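Local coordinates for protein GCN5-related N-acetyltransferase (PDB 3TT2) that probably transfers an acyl group, as a member of the GCN5-related N-acetyltransferase family, to an acceptor that is not identified, at residues R16-A21 against Q59-V64; P24-L29 against A72-V77; L224-T229 against L265-E270; K246-S251 against E282-V287. All coordinates share one frame; numbering follows the deposited sequence.

How the contacts relate
The contacts fall into two pairs, one in each GNAT-like half of the chain. Contacts 1 and 2 lie in the N-terminal half. Their centres are about 9 Å apart, and their segments alternate along the chain. They meet where V64 pairs with A72 and A73, on neighbouring strands 61-65 and 71-80. Contacts 3 and 4 lie in the C-terminal half, with centres about 16 Å apart. Helix 263-278 of contact 3 connects the two strands of contact 4, and its L268 packs on I249 and L285. Contacts 1 and 2 both close before contact 3 opens. The centres of contacts 1 and 3 are about 43 Å apart, on opposite sides of the chain centre. Each pair ties neighbouring elements within its own half.

Contact 1. Residues R16-A21 against Q59-V64; sequences RAPVPA and QEAVLV
R16 pairs with L63 through two backbone bonds, as an antiparallel hydrogen-bonded pair. R16 N donates a hydrogen bond to L63 O at 2.9 Å. L63 N donates another to R16 O at 2.8 Å. The backbone polar atoms of both residues are thus used within the pair.

The two side chains run side by side on one face. The methyl CD2 of L63 lies over a face of the R16 guanidinium, with NH2 of R16 at 3.5 Å from it. L63 reaches there with CG anti to its own N (chi1 169°). The charge of R16 is met by a salt bridge from NH1 to D22. P18 then closes over A61, with CG of P18 3.4 Å from CB of A61. A61 O also has a weak bond to a bound glycerol, probably from the crystallisation liquor.

Strand 14-16 ends at this pair, which adds it as the short first strand to the edge of the sheet in the N-terminal GNAT-like half. Strand 61-65 continues the sheet on its other side, where V62 bonds to A75 of strand 71-80. The V62 side chain turns away from R16 to W103, L104 and W107 of helix 100-115.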
# COMPACT_ATOMS: atom_id res chain seq x y z
N ARG A 16 21.29 -11.50 -8.69
CA ARG A 16 21.93 -10.28 -9.15
C ARG A 16 20.97 -9.10 -9.03
O ARG A 16 19.76 -9.30 -8.96
CB ARG A 16 22.39 -10.46 -10.61
CG ARG A 16 21.75 -9.51 -11.60
CD ARG A 16 22.21 -9.74 -13.02
NE ARG A 16 21.19 -10.41 -13.81
CZ ARG A 16 20.21 -9.78 -14.45
NH1 ARG A 16 20.13 -8.46 -14.38
NH2 ARG A 16 19.31 -10.46 -15.15
N ALA A 17 21.51 -7.88 -9.00
CA ALA A 17 20.66 -6.70 -8.94
C ALA A 17 19.88 -6.54 -10.23
O ALA A 17 20.42 -6.74 -11.31
CB ALA A 17 21.49 -5.47 -8.68
N PRO A 18 18.59 -6.19 -10.13
CA PRO A 18 17.81 -5.92 -11.34
C PRO A 18 18.21 -4.64 -12.10
O PRO A 18 18.58 -3.63 -11.50
CB PRO A 18 16.38 -5.80 -10.81
CG PRO A 18 16.54 -5.40 -9.43
CD PRO A 18 17.75 -6.14 -8.93
N VAL A 19 18.11 -4.73 -13.43
CA VAL A 19 18.40 -3.63 -14.35
C VAL A 19 17.06 -3.34 -15.04
O VAL A 19 16.27 -4.26 -15.23
CB VAL A 19 19.46 -4.11 -15.39
CG1 VAL A 19 19.75 -3.06 -16.46
CG2 VAL A 19 20.74 -4.53 -14.68
N PRO A 20 16.79 -2.07 -15.40
CA PRO A 20 15.49 -1.71 -16.00
C PRO A 20 15.06 -2.58 -17.19
O PRO A 20 13.85 -2.70 -17.43
CB PRO A 20 15.69 -0.24 -16.42
CG PRO A 20 17.16 0.06 -16.20
CD PRO A 20 17.60 -0.87 -15.12
N ALA A 21 16.01 -3.17 -17.90
CA ALA A 21 15.70 -4.08 -19.00
C ALA A 21 15.08 -5.40 -18.52
O ALA A 21 14.58 -6.20 -19.32
CB ALA A 21 16.95 -4.35 -19.83
N GLN A 59 20.96 -1.59 -4.76
CA GLN A 59 20.84 -1.98 -3.35
C GLN A 59 19.50 -2.53 -2.82
O GLN A 59 19.50 -3.37 -1.92
CB GLN A 59 21.37 -0.85 -2.46
CG GLN A 59 22.76 -0.31 -2.88
CD GLN A 59 23.82 -1.39 -3.12
OE1 GLN A 59 23.70 -2.53 -2.64
NE2 GLN A 59 24.85 -1.04 -3.88
N GLU A 60 18.38 -2.04 -3.34
CA GLU A 60 17.05 -2.38 -2.82
C GLU A 60 16.22 -3.51 -3.49
O GLU A 60 15.07 -3.73 -3.12
CB GLU A 60 16.22 -1.12 -2.61
CG GLU A 60 16.82 -0.27 -1.52
CD GLU A 60 16.40 1.18 -1.55
OE1 GLU A 60 15.31 1.50 -2.08
OE2 GLU A 60 17.18 2.02 -1.05
N ALA A 61 16.78 -4.20 -4.47
CA ALA A 61 16.04 -5.29 -5.11
C ALA A 61 16.97 -6.43 -5.49
O ALA A 61 18.18 -6.23 -5.65
CB ALA A 61 15.29 -4.79 -6.32
N VAL A 62 16.41 -7.63 -5.62
CA VAL A 62 17.20 -8.78 -6.05
C VAL A 62 16.46 -9.58 -7.12
O VAL A 62 15.24 -9.66 -7.10
CB VAL A 62 17.59 -9.69 -4.86
CG1 VAL A 62 16.39 -10.45 -4.35
CG2 VAL A 62 18.69 -10.67 -5.25
N LEU A 63 17.21 -10.15 -8.06
CA LEU A 63 16.64 -11.00 -9.10
C LEU A 63 17.36 -12.35 -9.16
O LEU A 63 18.57 -12.40 -9.37
CB LEU A 63 16.73 -10.31 -10.46
CG LEU A 63 16.43 -11.15 -11.69
CD1 LEU A 63 15.03 -11.67 -11.59
CD2 LEU A 63 16.60 -10.31 -12.95
N VAL A 64 16.62 -13.44 -8.97
CA VAL A 64 17.22 -14.76 -9.13
C VAL A 64 17.02 -15.20 -10.57
O VAL A 64 15.89 -15.38 -11.03
CB VAL A 64 16.60 -15.82 -8.17
CG1 VAL A 64 17.19 -17.19 -8.42
CG2 VAL A 64 16.83 -15.43 -6.73

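Contact 2. Residues P24-L29 against A72-V77; sequences PAIARL and AAYADV
I26 lays its methyl CG2 over one face of the Y74 ring. CG2 of I26 is 4.1 Å from the ring centroid and 17° off the normal, which makes this a CH-pi contact. The other branch of I26 reaches further along the ring, with CD1 of I26 3.9 Å from CD2 of Y74. With CG of Y74 anti to its backbone N (chi1 161°), the ring runs along the strand and crosses I26 at about a right angle. The opposite face of the ring has the backbone N of D76 near its rim.

L29 lies one helical turn on. Its methyl CD2 packs on CB of Y74 at 3.7 Å and also meets the backbone at A73. CD1 of L29 points to the carbonyl of A72, at 3.8 Å from O. Here strand 71-80 has a classic beta bulge, with A72 and A73 both facing V64.

The short axes of helix 24-29 and strand 72-77 cross at 97° and approach to 8.9 Å. The first helix of this GNAT-like half therefore runs across its sheet. An alanine at Y74 would remove the ring under I26 and is likely to leave W52 NE1 and D76 OD2 without the hydroxyl they share.

That hydroxyl is bonded on two sides. Y74 OH donates to OD2 of D76 at 3.1 Å, on the anti side and tilted out of the carboxylate plane, and accepts from NE1 of W52. Helix and strand thus meet by apolar packing alone, while the buried phenol finds its polar partners away from the helix.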
# COMPACT_ATOMS: atom_id res chain seq x y z
N PRO A 24 10.40 -6.19 -18.30
CA PRO A 24 9.49 -7.10 -18.99
C PRO A 24 9.53 -8.53 -18.46
O PRO A 24 8.48 -9.13 -18.28
CB PRO A 24 9.99 -7.08 -20.44
CG PRO A 24 10.81 -5.85 -20.56
CD PRO A 24 11.44 -5.68 -19.22
N ALA A 25 10.73 -9.05 -18.22
CA ALA A 25 10.89 -10.41 -17.74
C ALA A 25 10.21 -10.57 -16.39
O ALA A 25 9.46 -11.52 -16.18
CB ALA A 25 12.36 -10.77 -17.64
N ILE A 26 10.46 -9.60 -15.50
CA ILE A 26 9.96 -9.60 -14.13
C ILE A 26 8.44 -9.43 -14.04
O ILE A 26 7.78 -10.07 -13.22
CB ILE A 26 10.62 -8.47 -13.29
CG1 ILE A 26 12.13 -8.72 -13.15
CG2 ILE A 26 9.99 -8.38 -11.92
CD1 ILE A 26 12.89 -7.55 -12.52
N ALA A 27 7.90 -8.56 -14.88
CA ALA A 27 6.46 -8.39 -14.98
C ALA A 27 5.82 -9.77 -15.12
O ALA A 27 4.88 -10.11 -14.40
CB ALA A 27 6.12 -7.51 -16.16
N ARG A 28 6.36 -10.57 -16.03
CA ARG A 28 5.83 -11.90 -16.30
C ARG A 28 5.97 -12.83 -15.11
O ARG A 28 5.14 -13.71 -14.90
CB ARG A 28 6.53 -12.50 -17.51
CG ARG A 28 6.43 -11.62 -18.75
CD ARG A 28 6.92 -12.36 -19.98
NE ARG A 28 8.35 -12.63 -19.93
CZ ARG A 28 9.27 -11.95 -20.61
NH1 ARG A 28 8.90 -10.95 -21.41
NH2 ARG A 28 10.55 -12.27 -20.51
N LEU A 29 7.02 -12.65 -14.34
CA LEU A 29 7.20 -13.45 -13.14
C LEU A 29 6.07 -13.14 -12.14
O LEU A 29 5.50 -14.05 -11.54
CB LEU A 29 8.57 -13.19 -12.51
CG LEU A 29 8.73 -13.48 -11.02
CD1 LEU A 29 8.44 -14.94 -10.69
CD2 LEU A 29 10.14 -13.13 -10.59
N ALA A 72 13.56 -16.35 -12.12
CA ALA A 72 13.05 -17.40 -11.26
C ALA A 72 12.33 -16.80 -10.07
O ALA A 72 11.27 -17.28 -9.66
CB ALA A 72 14.18 -18.31 -10.80
N ALA A 73 12.91 -15.75 -9.50
CA ALA A 73 12.33 -15.08 -8.35
C ALA A 73 12.81 -13.64 -8.27
O ALA A 73 13.85 -13.28 -8.83
CB ALA A 73 12.66 -15.84 -7.06
N TYR A 74 12.03 -12.80 -7.59
CA TYR A 74 12.38 -11.40 -7.42
C TYR A 74 11.80 -10.84 -6.14
O TYR A 74 10.67 -11.17 -5.77
CB TYR A 74 11.90 -10.60 -8.62
CG TYR A 74 11.79 -9.11 -8.40
CD1 TYR A 74 10.60 -8.54 -7.98
CD2 TYR A 74 12.87 -8.26 -8.65
CE1 TYR A 74 10.49 -7.17 -7.80
CE2 TYR A 74 12.77 -6.89 -8.48
CZ TYR A 74 11.57 -6.34 -8.05
OH TYR A 74 11.45 -4.97 -7.87
N ALA A 75 12.55 -9.95 -5.50
CA ALA A 75 12.04 -9.18 -4.37
C ALA A 75 12.59 -7.75 -4.32
O ALA A 75 13.70 -7.47 -4.76
CB ALA A 75 12.33 -9.91 -3.07
N ASP A 76 11.77 -6.84 -3.80
CA ASP A 76 12.21 -5.47 -3.51
C ASP A 76 11.79 -5.07 -2.08
O ASP A 76 10.92 -5.70 -1.50
CB ASP A 76 11.70 -4.47 -4.57
CG ASP A 76 10.16 -4.33 -4.59
OD1 ASP A 76 9.47 -4.65 -3.60
OD2 ASP A 76 9.64 -3.84 -5.62
N VAL A 77 12.42 -4.04 -1.51
CA VAL A 77 12.14 -3.68 -0.11
C VAL A 77 11.70 -2.24 0.05
O VAL A 77 12.21 -1.35 -0.63
CB VAL A 77 13.38 -3.88 0.81
CG1 VAL A 77 13.76 -5.35 0.93
CG2 VAL A 77 14.55 -3.06 0.33

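Contact 3. Residues L224-T229 against L265-E270; sequences LLAVET and LALLQE
This is helix-on-sheet packing in the C-terminal half, where helix 263-278 lies against strand 223-228. The contact is buried and almost wholly aliphatic. The short axes of the two segments approach to 9.1 Å, and their directions differ by 140°.

L267 is the central side chain. Its methyl CD2 is 3.8 Å from the backbone N of A226 and also touches CB of L224. The other methyl, CD1 of L267, meets CB of A226 at 4.1 Å. CG of L267 lies beside the backbone N (chi1 -86°), and the two methyls come down on the strand.

The helix is the one that follows the central strand of the GNAT fold, so this contact spans strands 233-243 and 246-254 in sequence. In the sheet, strand 223-228 lies between strands 233-243 and 173-177.

L224 crosses E270 at about a right angle. CD1 of L224 lies against CB and CG of E270, 3.4 Å from CG, where the E270 chain bends (chi2 95°). The carboxylate OE2 of E270 is bonded to NE1 of W169. The same tryptophan also touches A226, and V271 of the helix packs on L224.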
# COMPACT_ATOMS: atom_id res chain seq x y z
N LEU A 224 -10.84 16.05 -1.45
CA LEU A 224 -12.06 16.56 -0.85
C LEU A 224 -11.92 16.68 0.65
O LEU A 224 -11.30 15.85 1.31
CB LEU A 224 -13.25 15.67 -1.17
CG LEU A 224 -13.55 15.50 -2.65
CD1 LEU A 224 -14.82 14.74 -2.73
CD2 LEU A 224 -13.72 16.83 -3.31
N LEU A 225 -12.52 17.74 1.17
CA LEU A 225 -12.52 18.03 2.58
C LEU A 225 -13.97 18.12 3.02
O LEU A 225 -14.77 18.81 2.39
CB LEU A 225 -11.83 19.37 2.82
CG LEU A 225 -10.50 19.65 2.10
CD1 LEU A 225 -9.93 20.99 2.55
CD2 LEU A 225 -9.50 18.55 2.33
N ALA A 226 -14.33 17.40 4.08
CA ALA A 226 -15.60 17.68 4.73
C ALA A 226 -15.39 18.87 5.65
O ALA A 226 -14.48 18.89 6.49
CB ALA A 226 -16.10 16.48 5.48
N VAL A 227 -16.22 19.89 5.47
CA VAL A 227 -16.04 21.15 6.16
C VAL A 227 -17.31 21.56 6.86
O VAL A 227 -18.38 21.64 6.24
CB VAL A 227 -15.58 22.24 5.19
CG1 VAL A 227 -15.58 23.58 5.86
CG2 VAL A 227 -14.19 21.92 4.70
N GLU A 228 -17.19 21.83 8.16
CA GLU A 228 -18.31 22.29 8.97
C GLU A 228 -18.58 23.75 8.65
O GLU A 228 -17.70 24.59 8.80
CB GLU A 228 -18.02 22.10 10.45
CG GLU A 228 -19.08 22.70 11.36
CD GLU A 228 -18.94 22.27 12.82
OE1 GLU A 228 -18.05 22.83 13.52
OE2 GLU A 228 -19.72 21.39 13.26
N THR A 229 -19.80 24.03 8.22
CA THR A 229 -20.18 25.34 7.70
C THR A 229 -20.01 26.48 8.71
O THR A 229 -19.50 27.55 8.36
CB THR A 229 -21.64 25.31 7.22
OG1 THR A 229 -21.77 24.34 6.17
CG2 THR A 229 -22.05 26.68 6.71
N LEU A 265 -18.78 8.09 4.43
CA LEU A 265 -19.61 7.67 3.30
C LEU A 265 -19.92 8.81 2.31
O LEU A 265 -19.83 8.61 1.11
CB LEU A 265 -20.90 7.05 3.77
CG LEU A 265 -21.71 6.42 2.65
CD1 LEU A 265 -20.86 5.38 2.00
CD2 LEU A 265 -22.98 5.78 3.20
N ALA A 266 -20.27 9.98 2.81
CA ALA A 266 -20.46 11.14 1.95
C ALA A 266 -19.17 11.48 1.24
O ALA A 266 -19.19 11.77 0.04
CB ALA A 266 -20.93 12.33 2.74
N LEU A 267 -18.05 11.46 1.96
CA LEU A 267 -16.76 11.79 1.34
C LEU A 267 -16.47 10.84 0.18
O LEU A 267 -16.13 11.28 -0.90
CB LEU A 267 -15.60 11.79 2.32
CG LEU A 267 -15.42 13.11 3.05
CD1 LEU A 267 -14.38 12.99 4.15
CD2 LEU A 267 -15.06 14.22 2.09
N LEU A 268 -16.63 9.55 0.42
CA LEU A 268 -16.34 8.57 -0.58
C LEU A 268 -17.27 8.73 -1.78
O LEU A 268 -16.81 8.78 -2.91
CB LEU A 268 -16.44 7.16 0.01
CG LEU A 268 -15.19 6.65 0.74
CD1 LEU A 268 -15.41 5.22 1.22
CD2 LEU A 268 -13.94 6.74 -0.13
N GLN A 269 -18.57 8.80 -1.52
CA GLN A 269 -19.55 8.96 -2.59
C GLN A 269 -19.27 10.20 -3.46
O GLN A 269 -19.36 10.14 -4.69
CB GLN A 269 -20.97 8.99 -2.03
CG GLN A 269 -21.47 7.63 -1.58
CD GLN A 269 -22.85 7.68 -0.88
OE1 GLN A 269 -23.23 8.68 -0.25
NE2 GLN A 269 -23.59 6.57 -0.99
N GLU A 270 -18.92 11.31 -2.82
CA GLU A 270 -18.53 12.51 -3.54
C GLU A 270 -17.26 12.34 -4.41
O GLU A 270 -17.24 12.78 -5.57
CB GLU A 270 -18.38 13.69 -2.59
CG GLU A 270 -18.12 15.03 -3.26
CD GLU A 270 -19.38 15.85 -3.51
OE1 GLU A 270 -19.46 16.49 -4.58
OE2 GLU A 270 -20.27 15.89 -2.63

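Contact 4. Residues K246-S251 against E282-V287; sequences KGWIGS and EVELSV
The contact joins the two parallel strands of a beta-alpha-beta unit, strands 246-254 and 282-290, with helix 263-278 between them in the chain. Three backbone bonds hold them together. G247 N donates to E282 O at 2.8 Å, E284 N to G247 O, and I249 N to E284 O.

On the face of K246, W248, E282 and E284, K246 NZ lies between two carboxylates. It is 3.3 Å from OE1 of E282 and 3.3 Å from OE2 of E284, in weak salt bridges. E284 OE2 has a second partner in K307.

Beyond I249 the strands part, and the CA atoms of S251 and V287 are 9.0 Å apart. This matches the splay of GNAT folds, where acetyl-CoA commonly binds, and the same role is plausible here.

W248 turns its indole across the second strand, with CG anti to its N (chi1 -178°). CA of L285 lies over the six-membered ring, 3.8 Å from its centroid, as a CH-pi contact. CZ3 of W248 meets CB of E284, and CB of S286 is 3.6 Å from CZ2 of W248. An alanine in place of W248 would probably uncover this strip of backbone and leave E284 CB and S286 CB without their neighbour.

On the face of I249, V283 and L285, CD1 of I249 meets CG1 of V283, and F272 of the helix covers both residues.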
# COMPACT_ATOMS: atom_id res chain seq x y z
N LYS A 246 -6.22 5.02 -13.45
CA LYS A 246 -6.89 4.34 -12.34
C LYS A 246 -6.85 5.27 -11.16
O LYS A 246 -5.92 6.06 -11.03
CB LYS A 246 -6.24 3.01 -11.97
CG LYS A 246 -6.33 1.96 -13.04
CD LYS A 246 -5.89 0.61 -12.53
CE LYS A 246 -6.81 0.11 -11.41
NZ LYS A 246 -6.74 -1.39 -11.27
N GLY A 247 -7.90 5.24 -10.35
CA GLY A 247 -7.90 6.03 -9.13
C GLY A 247 -7.30 5.32 -7.93
O GLY A 247 -7.44 4.11 -7.78
N TRP A 248 -6.67 6.08 -7.05
CA TRP A 248 -6.27 5.51 -5.78
C TRP A 248 -6.60 6.50 -4.70
O TRP A 248 -6.26 7.68 -4.80
CB TRP A 248 -4.77 5.16 -5.74
CG TRP A 248 -4.37 4.52 -4.41
CD1 TRP A 248 -3.79 5.14 -3.34
CD2 TRP A 248 -4.56 3.15 -4.02
NE1 TRP A 248 -3.60 4.24 -2.32
CE2 TRP A 248 -4.06 3.02 -2.70
CE3 TRP A 248 -5.10 2.02 -4.65
CZ2 TRP A 248 -4.08 1.80 -2.01
CZ3 TRP A 248 -5.12 0.81 -3.96
CH2 TRP A 248 -4.61 0.71 -2.66
N ILE A 249 -7.26 6.01 -3.66
CA ILE A 249 -7.59 6.85 -2.53
C ILE A 249 -6.70 6.47 -1.37
O ILE A 249 -6.84 5.38 -0.79
CB ILE A 249 -9.09 6.75 -2.15
CG1 ILE A 249 -9.95 7.14 -3.34
CG2 ILE A 249 -9.43 7.65 -1.00
CD1 ILE A 249 -11.39 6.89 -3.10
N GLY A 250 -5.79 7.36 -1.02
CA GLY A 250 -4.91 7.07 0.09
C GLY A 250 -5.65 7.02 1.41
O GLY A 250 -5.67 5.99 2.08
N SER A 251 -6.30 8.12 1.77
CA SER A 251 -6.93 8.16 3.09
C SER A 251 -8.29 8.82 3.09
O SER A 251 -8.43 9.99 2.73
CB SER A 251 -5.99 8.87 4.08
OG SER A 251 -5.77 10.23 3.72
N GLU A 282 -11.94 2.77 -12.84
CA GLU A 282 -11.66 1.99 -11.65
C GLU A 282 -10.97 2.80 -10.58
O GLU A 282 -9.98 3.49 -10.83
CB GLU A 282 -10.84 0.75 -11.99
CG GLU A 282 -11.59 -0.23 -12.86
CD GLU A 282 -10.71 -1.34 -13.42
OE1 GLU A 282 -9.51 -1.41 -13.05
OE2 GLU A 282 -11.23 -2.15 -14.23
N VAL A 283 -11.52 2.69 -9.37
CA VAL A 283 -10.93 3.24 -8.15
C VAL A 283 -10.70 2.13 -7.12
O VAL A 283 -11.49 1.20 -6.97
CB VAL A 283 -11.80 4.33 -7.54
CG1 VAL A 283 -11.09 4.96 -6.36
CG2 VAL A 283 -12.15 5.38 -8.60
N GLU A 284 -9.57 2.23 -6.44
CA GLU A 284 -9.21 1.27 -5.43
C GLU A 284 -8.73 2.02 -4.22
O GLU A 284 -8.32 3.17 -4.31
CB GLU A 284 -8.10 0.35 -5.92
CG GLU A 284 -8.52 -0.59 -7.03
CD GLU A 284 -7.36 -1.37 -7.61
OE1 GLU A 284 -6.20 -0.92 -7.46
OE2 GLU A 284 -7.61 -2.43 -8.22
N LEU A 285 -8.78 1.35 -3.08
CA LEU A 285 -8.11 1.81 -1.89
C LEU A 285 -7.83 0.62 -0.99
O LEU A 285 -8.17 -0.52 -1.31
CB LEU A 285 -8.95 2.86 -1.15
CG LEU A 285 -10.35 2.48 -0.67
CD1 LEU A 285 -10.31 1.73 0.64
CD2 LEU A 285 -11.19 3.72 -0.53
N SER A 286 -7.23 0.91 0.15
CA SER A 286 -6.72 -0.13 0.99
C SER A 286 -7.11 0.15 2.45
O SER A 286 -7.02 1.28 2.92
CB SER A 286 -5.21 -0.18 0.81
OG SER A 286 -4.64 -1.16 1.63
N VAL A 287 -7.58 -0.87 3.16
CA VAL A 287 -7.92 -0.67 4.57
C VAL A 287 -7.43 -1.77 5.51
O VAL A 287 -7.58 -2.95 5.23
CB VAL A 287 -9.43 -0.37 4.78
CG1 VAL A 287 -10.26 -1.62 4.68
CG2 VAL A 287 -9.64 0.28 6.14